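Local coordinates for putative branched-chain amino acid transport system substrate-binding protein (Rhodopseudomonas palustris, PDB 4FB4) that probably captures small organic ligands for a membrane transport system, and here holds caffeic acid in its binding site, at residues Ile219-Gly224 against Glu239-Ala244; Gly139-Ser144 against Ile194-Ser199; Met243-Val248 against Ile349-Lys354; Ala225-Phe230 against Ser281-His286. All blocks are in the same frame, centred on the assembly; numbering follows the deposited sequence.

Contact 1: Ile219-Gly224 against Glu239-Ala244; sequences IYQTHG and EGVLMA. With DHC (caffeic acid), chain B.
I219 and Q221 are joined to L242 and A244 by the backbone bonds of two parallel strands. L242 N donates to I219 O at 3.1 Å. L242 O accepts from Q221 N at 2.8 Å, nearly straight at 170°. A weak, longer bond from A244 N to Q221 O ends the pairing. A water then joins I219 N to G240 O, weakly on the G240 side.

The apolar contacts lie on two faces. On one, Y220 and L242 lie side by side. L242 CB touches Y220 CD2 at 3.5 Å, and L242 CD2 makes a CH-pi contact over the ring face, 4.3 Å from its centroid. On the other face V241 CG2 meets Q221 CG at 3.5 Å, the two side chains crossing at about a right angle. Q221 NE2 hydrogen-bonds Q207 OE1 and A203 O.

Beyond the strands the chain reaches the ligand through H223 and G224. T222 OG1 accepts from G224 N in an ST turn and also bonds Y147. A244 O has no hydrogen-bond donor; it takes a CA-H...O contact from H223 CA at 3.2 Å. H223 has CG between its backbone N and carbonyl carbon (chi1 56°), which sets its ring against the caffeic acid. C5' of the ligand lies over the ring centre, 3.7 Å above the plane, while NE2 bonds Q117 O. Without the imidazole, as with an alanine here, Q117 O is likely to lose that partner and the caffeic ring its neighbour.

Strands 218-221 and 242-245 form a beta-alpha-beta crossover through helix 228-234. Helix 200-212 packs on I219 and V241, helix 119-132 on Y220 and L242, and strand 193-197 flanks Y220.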
loop_
_atom_site.group_PDB
_atom_site.type_symbol
_atom_site.label_atom_id
_atom_site.label_comp_id
_atom_site.label_asym_id
_atom_site.label_seq_id
_atom_site.Cartn_x
_atom_site.Cartn_y
_atom_site.Cartn_z
ATOM N N ILE A 219 5.672 -11.568 16.916
ATOM C CA ILE A 219 6.148 -11.048 15.653
ATOM C C ILE A 219 5.077 -10.147 15.080
ATOM O O ILE A 219 3.883 -10.480 15.074
ATOM C CB ILE A 219 6.536 -12.153 14.643
ATOM C CG1 ILE A 219 7.628 -13.058 15.243
ATOM C CG2 ILE A 219 6.979 -11.520 13.326
ATOM C CD1 ILE A 219 7.979 -14.282 14.394
ATOM N N TYR A 220 5.510 -8.971 14.647
ATOM C CA TYR A 220 4.658 -7.985 14.028
ATOM C C TYR A 220 4.998 -7.795 12.568
ATOM O O TYR A 220 6.171 -7.761 12.200
ATOM C CB TYR A 220 4.802 -6.661 14.761
ATOM C CG TYR A 220 4.207 -6.684 16.149
ATOM C CD1 TYR A 220 4.922 -7.194 17.227
ATOM C CD2 TYR A 220 2.952 -6.152 16.399
ATOM C CE1 TYR A 220 4.383 -7.202 18.500
ATOM C CE2 TYR A 220 2.411 -6.164 17.672
ATOM C CZ TYR A 220 3.121 -6.673 18.722
ATOM O OH TYR A 220 2.551 -6.671 19.981
ATOM N N GLN A 221 3.964 -7.743 11.740
ATOM C CA GLN A 221 4.107 -7.507 10.335
ATOM C C GLN A 221 3.370 -6.241 9.873
ATOM O O GLN A 221 2.337 -5.826 10.423
ATOM C CB GLN A 221 3.546 -8.713 9.564
ATOM C CG GLN A 221 4.323 -10.018 9.745
ATOM C CD GLN A 221 5.487 -10.188 8.773
ATOM O OE1 GLN A 221 5.669 -9.392 7.865
ATOM N NE2 GLN A 221 6.248 -11.267 8.938
ATOM N N THR A 222 3.894 -5.659 8.798
ATOM C CA THR A 222 3.345 -4.440 8.223
ATOM C C THR A 222 2.215 -4.764 7.231
ATOM O O THR A 222 1.934 -5.938 6.866
ATOM C CB THR A 222 4.408 -3.624 7.466
ATOM O OG1 THR A 222 4.717 -4.269 6.210
ATOM C CG2 THR A 222 5.646 -3.432 8.314
ATOM N N HIS A 223 1.564 -3.702 6.791
ATOM C CA HIS A 223 0.462 -3.817 5.839
ATOM C C HIS A 223 0.890 -4.291 4.461
ATOM O O HIS A 223 0.073 -4.705 3.667
ATOM C CB HIS A 223 -0.409 -2.540 5.847
ATOM C CG HIS A 223 0.306 -1.262 5.571
ATOM N ND1 HIS A 223 1.506 -0.949 6.110
ATOM C CD2 HIS A 223 -0.104 -0.136 4.829
ATOM C CE1 HIS A 223 1.844 0.306 5.723
ATOM N NE2 HIS A 223 0.838 0.798 4.955
ATOM N N GLY A 224 2.178 -4.248 4.170
ATOM C CA GLY A 224 2.715 -4.898 2.970
ATOM C C GLY A 224 2.536 -6.401 2.976
ATOM O O GLY A 224 2.658 -7.030 1.930
ATOM N N GLU A 239 0.990 -18.334 12.863
ATOM C CA GLU A 239 0.074 -18.269 13.998
ATOM C C GLU A 239 0.481 -17.195 15.001
ATOM O O GLU A 239 1.660 -17.060 15.313
ATOM C CB GLU A 239 -0.013 -19.608 14.714
ATOM C CG GLU A 239 -0.716 -20.666 13.881
ATOM C CD GLU A 239 -2.193 -20.358 13.615
ATOM O OE1 GLU A 239 -2.970 -20.220 14.599
ATOM O OE2 GLU A 239 -2.582 -20.289 12.422
ATOM N N GLY A 240 -0.514 -16.446 15.480
ATOM C CA GLY A 240 -0.323 -15.378 16.439
ATOM C C GLY A 240 0.353 -14.113 15.937
ATOM O O GLY A 240 0.594 -13.204 16.725
ATOM N N VAL A 241 0.679 -14.034 14.652
ATOM C CA VAL A 241 1.286 -12.830 14.108
ATOM C C VAL A 241 0.315 -11.666 14.330
ATOM O O VAL A 241 -0.904 -11.858 14.364
ATOM C CB VAL A 241 1.658 -12.971 12.603
ATOM C CG1 VAL A 241 0.416 -12.937 11.704
ATOM C CG2 VAL A 241 2.656 -11.898 12.178
ATOM N N LEU A 242 0.849 -10.478 14.534
ATOM C CA LEU A 242 0.040 -9.280 14.549
ATOM C C LEU A 242 0.351 -8.499 13.303
ATOM O O LEU A 242 1.532 -8.318 12.948
ATOM C CB LEU A 242 0.329 -8.410 15.794
ATOM C CG LEU A 242 -0.049 -8.971 17.151
ATOM C CD1 LEU A 242 -1.441 -9.610 17.097
ATOM C CD2 LEU A 242 0.971 -9.988 17.640
HETATM N N MSE A 243 -0.687 -8.033 12.606
HETATM C CA MSE A 243 -0.489 -7.392 11.313
HETATM C C MSE A 243 -1.428 -6.183 11.122
HETATM O O MSE A 243 -2.637 -6.304 11.268
HETATM C CB MSE A 243 -0.737 -8.397 10.193
HETATM C CG MSE A 243 -0.316 -7.901 8.847
HETATM SE SE MSE A 243 -0.887 -9.146 7.505
HETATM C CE MSE A 243 0.283 -10.661 7.990
ATOM N N ALA A 244 -0.857 -5.038 10.783
ATOM C CA ALA A 244 -1.622 -3.851 10.362
ATOM C C ALA A 244 -2.280 -4.156 9.005
ATOM O O ALA A 244 -1.635 -4.713 8.126
ATOM C CB ALA A 244 -0.694 -2.624 10.225
HETATM C C1 DHC B . 7.266 -2.258 -0.487
HETATM O O1 DHC B . 8.036 -1.409 -0.945
HETATM C C2 DHC B . 6.003 -1.912 0.213
HETATM C C3 DHC B . 4.913 -2.460 -0.278
HETATM C "C1'" DHC B . 3.513 -2.115 0.223
HETATM C "C2'" DHC B . 2.479 -2.140 -0.692
HETATM C "C3'" DHC B . 1.194 -1.811 -0.323
HETATM C "C4'" DHC B . 0.865 -1.423 1.048
HETATM C "C5'" DHC B . 1.915 -1.371 1.966
HETATM C "C6'" DHC B . 3.217 -1.710 1.520
HETATM O "O4'" DHC B . -0.430 -1.127 1.356
HETATM O "O3'" DHC B . 0.219 -1.895 -1.266
HETATM O O2 DHC B . 7.462 -3.478 -0.692
HETATM O O HOH W 1 3.311 -13.388 17.173
#

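Contact 2: Gly139-Ser144 against Ile194-Ser199. With DHC (caffeic acid), chain B.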
loop_
_atom_site.group_PDB
_atom_site.type_symbol
_atom_site.label_atom_id
_atom_site.label_comp_id
_atom_site.label_asym_id
_atom_site.label_seq_id
_atom_site.Cartn_x
_atom_site.Cartn_y
_atom_site.Cartn_z
ATOM N N GLY A 139 13.095 -5.930 18.380
ATOM C CA GLY A 139 14.080 -6.047 17.321
ATOM C C GLY A 139 13.434 -5.773 15.993
ATOM O O GLY A 139 12.210 -5.923 15.826
ATOM N N TYR A 140 14.252 -5.392 15.021
ATOM C CA TYR A 140 13.749 -5.088 13.692
ATOM C C TYR A 140 14.515 -5.854 12.618
ATOM O O TYR A 140 15.751 -5.957 12.659
ATOM C CB TYR A 140 13.879 -3.573 13.403
ATOM C CG TYR A 140 13.417 -3.145 12.016
ATOM C CD1 TYR A 140 12.069 -3.046 11.725
ATOM C CD2 TYR A 140 14.332 -2.807 11.000
ATOM C CE1 TYR A 140 11.623 -2.649 10.489
ATOM C CE2 TYR A 140 13.895 -2.419 9.752
ATOM C CZ TYR A 140 12.527 -2.341 9.497
ATOM O OH TYR A 140 11.996 -1.952 8.272
ATOM N N ILE A 141 13.786 -6.374 11.650
ATOM C CA ILE A 141 14.409 -6.952 10.453
ATOM C C ILE A 141 13.614 -6.417 9.265
ATOM O O ILE A 141 12.385 -6.524 9.213
ATOM C CB ILE A 141 14.528 -8.506 10.475
ATOM C CG1 ILE A 141 15.085 -8.998 9.132
ATOM C CG2 ILE A 141 13.181 -9.186 10.732
ATOM C CD1 ILE A 141 15.782 -10.332 9.171
ATOM N N GLY A 142 14.304 -5.801 8.305
ATOM C CA GLY A 142 13.595 -5.202 7.184
ATOM C C GLY A 142 14.458 -5.015 5.972
ATOM O O GLY A 142 15.671 -5.192 6.032
ATOM N N TYR A 143 13.838 -4.613 4.888
ATOM C CA TYR A 143 14.572 -4.411 3.664
ATOM C C TYR A 143 15.664 -3.350 3.828
ATOM O O TYR A 143 15.463 -2.356 4.531
ATOM C CB TYR A 143 13.677 -3.927 2.558
ATOM C CG TYR A 143 12.561 -4.829 2.100
ATOM C CD1 TYR A 143 12.713 -6.205 2.053
ATOM C CD2 TYR A 143 11.361 -4.295 1.649
ATOM C CE1 TYR A 143 11.674 -7.026 1.596
ATOM C CE2 TYR A 143 10.324 -5.104 1.205
ATOM C CZ TYR A 143 10.502 -6.484 1.155
ATOM O OH TYR A 143 9.483 -7.334 0.713
ATOM N N SER A 144 16.761 -3.542 3.100
ATOM C CA SER A 144 17.827 -2.534 2.965
ATOM C C SER A 144 17.456 -1.545 1.859
ATOM O O SER A 144 18.211 -1.363 0.893
ATOM C CB SER A 144 19.161 -3.233 2.631
ATOM O OG SER A 144 18.971 -4.239 1.614
ATOM N N ILE A 194 9.469 -8.723 17.663
ATOM C CA ILE A 194 10.219 -8.353 16.463
ATOM C C ILE A 194 9.252 -7.765 15.451
ATOM O O ILE A 194 8.140 -8.283 15.241
ATOM C CB ILE A 194 10.988 -9.567 15.874
ATOM C CG1 ILE A 194 12.163 -9.943 16.790
ATOM C CG2 ILE A 194 11.493 -9.259 14.463
ATOM C CD1 ILE A 194 12.847 -11.258 16.458
ATOM N N LEU A 195 9.651 -6.643 14.845
ATOM C CA LEU A 195 8.921 -6.093 13.757
ATOM C C LEU A 195 9.618 -6.403 12.461
ATOM O O LEU A 195 10.816 -6.179 12.341
ATOM C CB LEU A 195 8.788 -4.566 13.938
ATOM C CG LEU A 195 8.174 -3.751 12.821
ATOM C CD1 LEU A 195 6.693 -4.099 12.651
ATOM C CD2 LEU A 195 8.357 -2.267 13.137
ATOM N N VAL A 196 8.855 -6.912 11.495
ATOM C CA VAL A 196 9.377 -7.298 10.214
ATOM C C VAL A 196 8.916 -6.210 9.240
ATOM O O VAL A 196 7.705 -5.993 9.063
ATOM C CB VAL A 196 8.821 -8.645 9.744
ATOM C CG1 VAL A 196 9.334 -8.924 8.335
ATOM C CG2 VAL A 196 9.175 -9.774 10.711
ATOM N N GLY A 197 9.870 -5.478 8.680
ATOM C CA GLY A 197 9.616 -4.441 7.687
ATOM C C GLY A 197 9.766 -4.941 6.262
ATOM O O GLY A 197 10.769 -4.662 5.578
ATOM N N ALA A 198 8.762 -5.660 5.785
ATOM C CA ALA A 198 8.831 -6.276 4.480
ATOM C C ALA A 198 7.432 -6.384 3.863
ATOM O O ALA A 198 6.462 -5.792 4.361
ATOM C CB ALA A 198 9.471 -7.668 4.603
ATOM N N SER A 199 7.341 -7.105 2.769
ATOM C CA SER A 199 6.075 -7.190 2.042
ATOM C C SER A 199 6.000 -8.474 1.244
ATOM O O SER A 199 7.023 -9.118 0.971
ATOM C CB SER A 199 5.927 -5.995 1.145
ATOM O OG SER A 199 6.937 -5.971 0.150
HETATM C C1 DHC B . 7.266 -2.258 -0.487
HETATM O O1 DHC B . 8.036 -1.409 -0.945
HETATM C C2 DHC B . 6.003 -1.912 0.213
HETATM C C3 DHC B . 4.913 -2.460 -0.278
HETATM C "C1'" DHC B . 3.513 -2.115 0.223
HETATM C "C2'" DHC B . 2.479 -2.140 -0.692
HETATM C "C3'" DHC B . 1.194 -1.811 -0.323
HETATM C "C4'" DHC B . 0.865 -1.423 1.048
HETATM C "C5'" DHC B . 1.915 -1.371 1.966
HETATM C "C6'" DHC B . 3.217 -1.710 1.520
HETATM O "O4'" DHC B . -0.430 -1.127 1.356
HETATM O "O3'" DHC B . 0.219 -1.895 -1.266
HETATM O O2 DHC B . 7.462 -3.478 -0.692
#
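Y143 lies with one ring face over A198, whose CA makes a CH-pi contact 4.0 Å from the ring centroid. S199 OG sits at the edge of the same ring, in its plane. There the phenol OH of Y143 donates to S199 OG at 2.9 Å. The Y143 ring gets there by leaving CA with CG anti to the carbonyl carbon (chi1 -63°).

Y140 has CG anti to the backbone N (chi1 178°), and its ring slants across L195, Y140 CD1 to L195 CD2 being 4.0 Å. Its hydroxyl ends against the bare CA of G197 at 3.5 Å. Any side chain at G197 would run into that oxygen, and G142 is hemmed in by it too. On the opposite face I141 CG2 touches I194 CG2 at 4.1 Å and V196 CG2 at 4.0 Å. I141 and V196 point the same way, side by side. Helix 200-212 packs on this face through P206.

Beneath the side chains the strands are parallel neighbours of the sheet. Four backbone bonds link them, the last from Y143 N to G197 O.

The strands are mostly apolar, but their ends turn polar. S199 OG donates a hydrogen bond to O2 of caffeic acid at 2.7 Å. Y143 is thus a second-shell residue that probably helps to position the serine. R174 also bonds the ligand, and this donor-rich setting is consistent with a bound carboxylate.

Contact 3: Met243-Val248 against Ile349-Lys354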
loop_
_atom_site.group_PDB
_atom_site.type_symbol
_atom_site.label_atom_id
_atom_site.label_comp_id
_atom_site.label_asym_id
_atom_site.label_seq_id
_atom_site.Cartn_x
_atom_site.Cartn_y
_atom_site.Cartn_z
HETATM N N MSE A 243 -0.687 -8.033 12.606
HETATM C CA MSE A 243 -0.489 -7.392 11.313
HETATM C C MSE A 243 -1.428 -6.183 11.122
HETATM O O MSE A 243 -2.637 -6.304 11.268
HETATM C CB MSE A 243 -0.737 -8.397 10.193
HETATM C CG MSE A 243 -0.316 -7.901 8.847
HETATM SE SE MSE A 243 -0.887 -9.146 7.505
HETATM C CE MSE A 243 0.283 -10.661 7.990
ATOM N N ALA A 244 -0.857 -5.038 10.783
ATOM C CA ALA A 244 -1.622 -3.851 10.362
ATOM C C ALA A 244 -2.280 -4.156 9.005
ATOM O O ALA A 244 -1.635 -4.713 8.126
ATOM C CB ALA A 244 -0.694 -2.624 10.225
ATOM N N SER A 245 -3.560 -3.818 8.846
ATOM C CA SER A 245 -4.192 -3.815 7.533
ATOM C C SER A 245 -5.246 -2.748 7.352
ATOM O O SER A 245 -5.677 -2.084 8.310
ATOM C CB SER A 245 -4.732 -5.193 7.139
ATOM O OG SER A 245 -6.102 -5.383 7.362
ATOM N N GLY A 246 -5.634 -2.553 6.093
ATOM C CA GLY A 246 -6.758 -1.701 5.806
ATOM C C GLY A 246 -8.045 -2.418 6.185
ATOM O O GLY A 246 -8.061 -3.650 6.285
ATOM N N PRO A 247 -9.142 -1.674 6.342
ATOM C CA PRO A 247 -10.450 -2.258 6.713
ATOM C C PRO A 247 -11.143 -3.091 5.609
ATOM O O PRO A 247 -12.075 -3.855 5.894
ATOM C CB PRO A 247 -11.272 -1.026 7.112
ATOM C CG PRO A 247 -10.669 0.076 6.321
ATOM C CD PRO A 247 -9.224 -0.204 6.173
ATOM N N VAL A 248 -10.638 -3.034 4.384
ATOM C CA VAL A 248 -11.160 -3.891 3.314
ATOM C C VAL A 248 -10.977 -5.371 3.619
ATOM O O VAL A 248 -11.635 -6.231 3.030
ATOM C CB VAL A 248 -10.459 -3.586 1.971
ATOM C CG1 VAL A 248 -9.000 -4.102 1.981
ATOM C CG2 VAL A 248 -11.245 -4.215 0.814
ATOM N N ILE A 349 -7.129 -1.394 10.621
ATOM C CA ILE A 349 -7.538 -2.332 11.637
ATOM C C ILE A 349 -6.310 -3.167 12.000
ATOM O O ILE A 349 -5.310 -3.166 11.294
ATOM C CB ILE A 349 -8.701 -3.223 11.140
ATOM C CG1 ILE A 349 -8.286 -4.005 9.854
ATOM C CG2 ILE A 349 -9.956 -2.365 10.914
ATOM C CD1 ILE A 349 -9.197 -5.168 9.465
ATOM N N LEU A 350 -6.379 -3.923 13.092
ATOM C CA LEU A 350 -5.296 -4.843 13.411
ATOM C C LEU A 350 -5.797 -6.270 13.224
ATOM O O LEU A 350 -6.920 -6.591 13.642
ATOM C CB LEU A 350 -4.792 -4.578 14.839
ATOM C CG LEU A 350 -3.658 -5.445 15.376
ATOM C CD1 LEU A 350 -2.328 -5.089 14.718
ATOM C CD2 LEU A 350 -3.591 -5.356 16.908
ATOM N N LEU A 351 -4.971 -7.099 12.570
ATOM C CA LEU A 351 -5.276 -8.493 12.322
ATOM C C LEU A 351 -4.333 -9.431 13.070
ATOM O O LEU A 351 -3.154 -9.118 13.321
ATOM C CB LEU A 351 -5.138 -8.801 10.810
ATOM C CG LEU A 351 -6.061 -8.072 9.837
ATOM C CD1 LEU A 351 -5.720 -8.507 8.420
ATOM C CD2 LEU A 351 -7.514 -8.444 10.135
ATOM N N THR A 352 -4.852 -10.602 13.384
ATOM C CA THR A 352 -4.010 -11.723 13.810
ATOM C C THR A 352 -4.348 -12.923 12.933
ATOM O O THR A 352 -5.226 -12.836 12.051
ATOM C CB THR A 352 -4.170 -12.039 15.321
ATOM O OG1 THR A 352 -3.134 -12.957 15.738
ATOM C CG2 THR A 352 -5.561 -12.641 15.627
ATOM N N VAL A 353 -3.600 -14.016 13.108
ATOM C CA VAL A 353 -3.860 -15.238 12.384
ATOM C C VAL A 353 -4.144 -16.293 13.432
ATOM O O VAL A 353 -3.385 -16.416 14.391
ATOM C CB VAL A 353 -2.672 -15.691 11.532
ATOM C CG1 VAL A 353 -2.958 -17.096 10.950
ATOM C CG2 VAL A 353 -2.363 -14.673 10.428
ATOM N N LYS A 354 -5.274 -16.984 13.260
ATOM C CA LYS A 354 -5.720 -18.080 14.121
ATOM C C LYS A 354 -6.273 -19.194 13.260
ATOM O O LYS A 354 -7.138 -18.953 12.400
ATOM C CB LYS A 354 -6.829 -17.622 15.060
ATOM C CG LYS A 354 -6.410 -16.499 15.991
ATOM C CD LYS A 354 -5.318 -16.903 16.989
ATOM C CE LYS A 354 -4.996 -15.759 17.956
ATOM N NZ LYS A 354 -6.191 -15.312 18.745
#
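I349 N donates to S245 O at 2.8 Å, with 169° at the hydrogen. S245 N returns a bond to I349 O at 3.1 Å, so the two residues form an antiparallel hydrogen-bonded pair. Two residues earlier in one strand and two later in the other, M243 and L351 pair likewise. M243 O receives L351 N at 2.8 Å, and M243 N reaches L351 O. A244 and L350 form the non-hydrogen-bonded pair between them. The N-to-C directions of strand segments 243-245 and 349-354 make 136°, well short of exactly antiparallel.

This is where the sheet of the lobe changes direction. Strand 242-245 is the last of its parallel strands. Strand 349-354 comes in antiparallel after an excursion of about 100 residues, much of it helical, and strand 357-360 follows it at the edge. The parallel core with this antiparallel strand added is consistent with a lobe of the periplasmic binding protein fold.

S245 points to the same face as I349 and L351. Its OG lies 3.3 Å from L351 CD1 and 3.6 Å from I349 CG1, and it donates to G246 O at 2.8 Å. Loss of this hydroxyl to an alanine would probably deprive G246 O of that donor and open a gap between the two apolar side chains. I349 has CG1 between its backbone N and carbonyl carbon (chi1 58°), which lays CG1 and CD1 toward G246 O. Its CG2 branch meets P247 CB at 4.2 Å. On the other face L350 CD1 leans on M243 O, with helix 119-132 packed against L350.

Contact 4: Ala225-Phe230 against Ser281-His286. With DHC (caffeic acid), chain B.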
loop_
_atom_site.group_PDB
_atom_site.type_symbol
_atom_site.label_atom_id
_atom_site.label_comp_id
_atom_site.label_asym_id
_atom_site.label_seq_id
_atom_site.Cartn_x
_atom_site.Cartn_y
_atom_site.Cartn_z
ATOM N N ALA A 225 2.227 -6.991 4.124
ATOM C CA ALA A 225 2.085 -8.444 4.201
ATOM C C ALA A 225 0.616 -8.910 4.123
ATOM O O ALA A 225 0.363 -10.090 4.148
ATOM C CB ALA A 225 2.763 -8.954 5.472
ATOM N N ALA A 226 -0.327 -7.978 3.962
ATOM C CA ALA A 226 -1.769 -8.247 4.165
ATOM C C ALA A 226 -2.513 -8.896 2.965
ATOM O O ALA A 226 -3.399 -8.295 2.330
ATOM C CB ALA A 226 -2.494 -6.967 4.640
ATOM N N SER A 227 -2.143 -10.136 2.669
ATOM C CA SER A 227 -2.950 -10.997 1.818
ATOM C C SER A 227 -2.901 -12.440 2.307
ATOM O O SER A 227 -2.030 -12.799 3.079
ATOM C CB SER A 227 -2.456 -10.941 0.379
ATOM O OG SER A 227 -1.439 -11.869 0.157
HETATM N N MSE A 228 -3.844 -13.254 1.839
HETATM C CA MSE A 228 -3.889 -14.687 2.170
HETATM C C MSE A 228 -2.603 -15.444 1.827
HETATM O O MSE A 228 -2.346 -16.544 2.383
HETATM C CB MSE A 228 -5.059 -15.354 1.426
HETATM C CG MSE A 228 -5.655 -16.577 2.099
HETATM SE SE MSE A 228 -6.434 -16.104 3.829
HETATM C CE MSE A 228 -7.142 -17.870 4.425
ATOM N N ASP A 229 -1.817 -14.898 0.899
ATOM C CA ASP A 229 -0.589 -15.537 0.441
ATOM C C ASP A 229 0.451 -15.614 1.541
ATOM O O ASP A 229 1.216 -16.556 1.591
ATOM C CB ASP A 229 0.012 -14.827 -0.782
ATOM C CG ASP A 229 -0.637 -15.271 -2.118
ATOM O OD1 ASP A 229 -1.423 -16.277 -2.136
ATOM O OD2 ASP A 229 -0.364 -14.586 -3.152
ATOM N N PHE A 230 0.477 -14.635 2.439
ATOM C CA PHE A 230 1.369 -14.714 3.621
ATOM C C PHE A 230 1.078 -15.968 4.435
ATOM O O PHE A 230 2.006 -16.637 4.881
ATOM C CB PHE A 230 1.206 -13.464 4.497
ATOM C CG PHE A 230 2.024 -13.472 5.760
ATOM C CD1 PHE A 230 3.325 -12.991 5.774
ATOM C CD2 PHE A 230 1.489 -13.951 6.930
ATOM C CE1 PHE A 230 4.075 -13.014 6.933
ATOM C CE2 PHE A 230 2.209 -13.932 8.109
ATOM C CZ PHE A 230 3.514 -13.472 8.106
ATOM N N SER A 281 -7.782 -8.764 -0.841
ATOM C CA SER A 281 -6.458 -8.316 -0.401
ATOM C C SER A 281 -6.377 -6.823 -0.265
ATOM O O SER A 281 -7.157 -6.100 -0.844
ATOM C CB SER A 281 -5.357 -8.778 -1.370
ATOM O OG SER A 281 -5.375 -8.015 -2.575
ATOM N N GLN A 282 -5.365 -6.413 0.503
ATOM C CA GLN A 282 -4.999 -5.033 0.769
ATOM C C GLN A 282 -4.707 -4.389 -0.566
ATOM O O GLN A 282 -4.978 -3.213 -0.786
ATOM C CB GLN A 282 -3.721 -5.096 1.637
ATOM C CG GLN A 282 -2.895 -3.835 1.824
ATOM C CD GLN A 282 -3.459 -2.882 2.879
ATOM O OE1 GLN A 282 -4.457 -3.184 3.531
ATOM N NE2 GLN A 282 -2.829 -1.725 3.033
ATOM N N PHE A 283 -4.156 -5.178 -1.479
ATOM C CA PHE A 283 -3.505 -4.620 -2.701
ATOM C C PHE A 283 -4.504 -4.323 -3.817
ATOM O O PHE A 283 -4.468 -3.210 -4.410
ATOM C CB PHE A 283 -2.387 -5.571 -3.152
ATOM C CG PHE A 283 -1.496 -6.003 -2.016
ATOM C CD1 PHE A 283 -0.886 -5.058 -1.217
ATOM C CD2 PHE A 283 -1.344 -7.335 -1.712
ATOM C CE1 PHE A 283 -0.111 -5.457 -0.148
ATOM C CE2 PHE A 283 -0.555 -7.735 -0.658
ATOM C CZ PHE A 283 0.008 -6.774 0.145
ATOM N N ALA A 284 -5.428 -5.266 -4.048
ATOM C CA ALA A 284 -6.601 -5.053 -4.935
ATOM C C ALA A 284 -7.337 -3.770 -4.576
ATOM O O ALA A 284 -7.710 -2.982 -5.435
ATOM C CB ALA A 284 -7.577 -6.242 -4.846
ATOM N N ALA A 285 -7.450 -3.510 -3.304
ATOM C CA ALA A 285 -8.182 -2.388 -2.831
ATOM C C ALA A 285 -7.550 -1.088 -3.226
ATOM O O ALA A 285 -8.254 -0.104 -3.439
ATOM C CB ALA A 285 -8.377 -2.502 -1.318
ATOM N N HIS A 286 -6.227 -1.030 -3.347
ATOM C CA HIS A 286 -5.579 0.251 -3.670
ATOM C C HIS A 286 -5.896 0.727 -5.060
ATOM O O HIS A 286 -6.125 1.941 -5.290
ATOM C CB HIS A 286 -4.053 0.217 -3.464
ATOM C CG HIS A 286 -3.633 -0.051 -2.066
ATOM N ND1 HIS A 286 -4.224 0.505 -1.018
ATOM C CD2 HIS A 286 -2.627 -0.842 -1.566
ATOM C CE1 HIS A 286 -3.658 0.047 0.116
ATOM N NE2 HIS A 286 -2.666 -0.744 -0.221
HETATM C C1 DHC B . 7.266 -2.258 -0.487
HETATM O O1 DHC B . 8.036 -1.409 -0.945
HETATM C C2 DHC B . 6.003 -1.912 0.213
HETATM C C3 DHC B . 4.913 -2.460 -0.278
HETATM C "C1'" DHC B . 3.513 -2.115 0.223
HETATM C "C2'" DHC B . 2.479 -2.140 -0.692
HETATM C "C3'" DHC B . 1.194 -1.811 -0.323
HETATM C "C4'" DHC B . 0.865 -1.423 1.048
HETATM C "C5'" DHC B . 1.915 -1.371 1.966
HETATM C "C6'" DHC B . 3.217 -1.710 1.520
HETATM O "O4'" DHC B . -0.430 -1.127 1.356
HETATM O "O3'" DHC B . 0.219 -1.895 -1.266
HETATM O O2 DHC B . 7.462 -3.478 -0.692
#
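A226 meets Q282 through both backbone and side chain. A226 O accepts from Q282 N at 3.3 Å, with 164° at the hydrogen. A226 CB touches Q282 CB at 3.7 Å. A226 is the centre of an inverse gamma turn, closed from S227 N to A225 O, and this bend presents the carbonyl to the start of helix 282-302.

S227 comes next and points at the other segment. Its CB rests 3.9 Å from F283 CE2 and also touches S281 CB. S227 and S281 are both N-caps. S227 OG accepts from D229 N at 3.1 Å. S281 OG accepts from A284 N at 3.1 Å, with a weak second bond from F283 N.

The start of helix 282-302 binds one phenol oxygen of the ligand. Q282 has CG anti to the backbone N (chi1 166°) and bends at the next bond. NE2 then donates to O4' of caffeic acid at 3.0 Å, almost perfectly straight at 179°. The same amide bonds Q117 through NE2 and G246 N through OE1, which fixes its rotation. H286 NE2 shares a hydrogen bond with O4' at 2.8 Å, so that phenol oxygen has two partners. F283 brings CD1 to 3.4 Å from O3', which lies at its ring edge.

The contact joins the 228-234 side of one lobe to the start of helix 282-302, which packs on helix 21-30 of the other. This is consistent with the ligand cleft between the lobes of a periplasmic binding protein, with Q282 and H286 holding the catechol end.

Contacts 2, 1 and 3 follow one another across a single mixed sheet, whose strands run 137-143, 193-197, 218-221, 242-245 and 349-354. Centres of contacts 1 and 2 are about 11 Å apart, and those of 1 and 3 about 8 Å. The centres of contacts 2 and 3 are about 17 Å apart. Contact 3 shares M243 and A244 with contact 1. Contact 2 closes before the others open along the chain, while contact 4 interleaves with contacts 1 and 3. Contact 4 joins the N-terminal ends of helices 228-234 and 282-302, about 10 Å from contact 3 and 12 Å from contact 1, centre to centre. Contacts 1, 2 and 4 all reach caffeic acid, so segments at the ends of neighbouring strands contribute to the ligand site.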